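Local coordinates for protein GH26A (Muricauda sp. MAR_2010_75, PDB 6Q75) that is a glycoside hydrolase of family 26 that probably cleaves beta-linked polysaccharides with a beta/alpha-barrel domain, at residues Ile96-Tyr99 and His100-Ala103. Numbering follows the deposited sequence.
Sequences IDKY and HEGA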
ATOM      1  N   ILE A  96       1.832  -8.307  14.231  1.00 24.00           N
ATOM      2  CA  ILE A  96       2.795  -8.277  15.332  1.00 24.47           C
ATOM      3  C   ILE A  96       3.689  -9.507  15.285  1.00 26.18           C
ATOM      4  O   ILE A  96       4.911  -9.406  15.454  1.00 27.73           O
ATOM      5  CB  ILE A  96       2.078  -8.141  16.681  1.00 25.47           C
ATOM      6  CG1 ILE A  96       1.521  -6.726  16.831  1.00 25.07           C
ATOM      7  CG2 ILE A  96       3.017  -8.442  17.828  1.00 26.64           C
ATOM      8  CD1 ILE A  96       0.385  -6.614  17.869  1.00 28.24           C
ATOM      9  N   ASP A  97       3.104 -10.686  15.042  1.00 25.85           N
ATOM     10  CA  ASP A  97       3.934 -11.882  14.919  1.00 27.31           C
ATOM     11  C   ASP A  97       4.944 -11.744  13.784  1.00 26.44           C
ATOM     12  O   ASP A  97       6.117 -12.089  13.959  1.00 25.60           O
ATOM     13  CB  ASP A  97       3.087 -13.144  14.677  1.00 30.61           C
ATOM     14  CG  ASP A  97       2.409 -13.677  15.950  1.00 38.47           C
ATOM     15  OD1 ASP A  97       2.664 -13.146  17.054  1.00 39.73           O
ATOM     16  OD2 ASP A  97       1.659 -14.679  15.841  1.00 40.13           O
ATOM     17  N   LYS A  98       4.512 -11.249  12.608  1.00 24.50           N
ATOM     18  CA  LYS A  98       5.436 -11.131  11.480  1.00 25.02           C
ATOM     19  C   LYS A  98       6.533 -10.115  11.764  1.00 24.36           C
ATOM     20  O   LYS A  98       7.708 -10.370  11.477  1.00 23.27           O
ATOM     21  CB  LYS A  98       4.672 -10.777  10.204  1.00 22.75           C
ATOM     22  CG  LYS A  98       3.955 -11.966   9.607  1.00 22.05           C
ATOM     23  CD  LYS A  98       4.945 -12.880   8.886  1.00 26.32           C
ATOM     24  CE  LYS A  98       4.349 -14.240   8.591  1.00 29.12           C
ATOM     25  NZ  LYS A  98       4.296 -15.117   9.781  1.00 31.00           N
ATOM     26  N   TYR A  99       6.176  -8.984  12.378  1.00 24.35           N
ATOM     27  CA  TYR A  99       7.174  -8.014  12.807  1.00 24.31           C
ATOM     28  C   TYR A  99       8.156  -8.651  13.790  1.00 26.11           C
ATOM     29  O   TYR A  99       9.374  -8.457  13.686  1.00 25.74           O
ATOM     30  CB  TYR A  99       6.468  -6.800  13.440  1.00 23.57           C
ATOM     31  CG  TYR A  99       7.429  -5.718  13.849  1.00 27.21           C
ATOM     32  CD1 TYR A  99       8.185  -5.061  12.893  1.00 29.36           C
ATOM     33  CD2 TYR A  99       7.623  -5.397  15.182  1.00 27.43           C
ATOM     34  CE1 TYR A  99       9.080  -4.085  13.241  1.00 31.17           C
ATOM     35  CE2 TYR A  99       8.530  -4.409  15.552  1.00 30.53           C
ATOM     36  CZ  TYR A  99       9.255  -3.758  14.570  1.00 31.81           C
ATOM     37  OH  TYR A  99      10.172  -2.785  14.895  1.00 33.88           O
ATOM     38  N   HIS A 100       7.643  -9.442  14.735  1.00 25.28           N
ATOM     39  CA  HIS A 100       8.508 -10.134  15.680  1.00 26.57           C
ATOM     40  C   HIS A 100       9.389 -11.167  14.995  1.00 26.74           C
ATOM     41  O   HIS A 100      10.414 -11.567  15.555  1.00 27.75           O
ATOM     42  CB  HIS A 100       7.681 -10.809  16.762  1.00 27.55           C
ATOM     43  CG  HIS A 100       7.113  -9.847  17.757  1.00 27.84           C
ATOM     44  ND1 HIS A 100       7.523  -8.534  17.834  1.00 30.30           N
ATOM     45  CD2 HIS A 100       6.205 -10.020  18.744  1.00 28.60           C
ATOM     46  CE1 HIS A 100       6.869  -7.929  18.812  1.00 30.12           C
ATOM     47  NE2 HIS A 100       6.057  -8.807  19.375  1.00 31.53           N
ATOM     48  N   GLU A 101       8.959 -11.674  13.848  1.00 25.93           N
ATOM     49  CA  GLU A 101       9.782 -12.578  13.057  1.00 26.48           C
ATOM     50  C   GLU A 101      10.805 -11.850  12.197  1.00 25.69           C
ATOM     51  O   GLU A 101      11.638 -12.513  11.574  1.00 26.56           O
ATOM     52  CB  GLU A 101       8.870 -13.475  12.204  1.00 27.13           C
ATOM     53  CG  GLU A 101       8.193 -14.530  13.078  1.00 33.75           C
ATOM     54  CD  GLU A 101       6.856 -15.005  12.523  1.00 36.82           C
ATOM     55  OE1 GLU A 101       6.596 -14.763  11.329  1.00 35.03           O
ATOM     56  OE2 GLU A 101       6.050 -15.579  13.301  1.00 39.35           O
ATOM     57  N   GLY A 102      10.744 -10.523  12.114  1.00 24.95           N
ATOM     58  CA  GLY A 102      11.705  -9.761  11.345  1.00 24.41           C
ATOM     59  C   GLY A 102      11.222  -9.232  10.017  1.00 24.67           C
ATOM     60  O   GLY A 102      12.038  -8.702   9.255  1.00 23.94           O
ATOM     61  N   ALA A 103       9.927  -9.365   9.710  1.00 22.41           N
ATOM     62  CA  ALA A 103       9.378  -8.870   8.458  1.00 23.17           C
ATOM     63  C   ALA A 103       9.045  -7.385   8.554  1.00 22.14           C
ATOM     64  O   ALA A 103       8.843  -6.825   9.640  1.00 24.70           O
ATOM     65  CB  ALA A 103       8.104  -9.637   8.084  1.00 23.39           C
TER
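Lys98 and Glu101 meet in a salt bridge one turn apart, where helix 88-100 gives way to the loop that leads into strand 104-108. NZ of Lys98 lies 2.8 Å from OE1 of Glu101, on the syn lone pair of OE1, the side facing the other oxygen. The lysine chain gets there by folding twice: the bend at chi2 (-76°) brings its CD beside OE1 of Glu101, and the bend at chi4 (-77°) turns NZ onto that oxygen. On the neighbouring flank His100 lies beside Ile96, whose CG2 touches NE2 of His100 at 3.4 Å, while the carbonyl O of Ile96 sits over one face of the imidazole, offset toward its rim.

Beneath these side chains the backbone closes the helix with a Schellman motif. Ala103 N donates to Lys98 O in a nearly straight bond (3.0 Å), and Gly102 N donates to Tyr99 O. Gly102 makes the reversal at positive phi (104°), where a beta carbon would collide with the carbonyl oxygen of Glu101. The turn brings CB of Ala103 to 4.2 Å from CB of Lys98, and both residues also pack on Tyr61 and Trp75, so the helix end is seated against helix 59-68 and strand 74-78.

Farther out, Glu94 forms a second salt bridge with Lys98 NZ. A methionine in place of Lys98 would probably leave Glu94 and Glu101 without their shared positive partner. The ammonium group, paired with two carboxylates, is thus likely to stay protonated and to offset negative charge at this alpha-to-beta connection of the barrel.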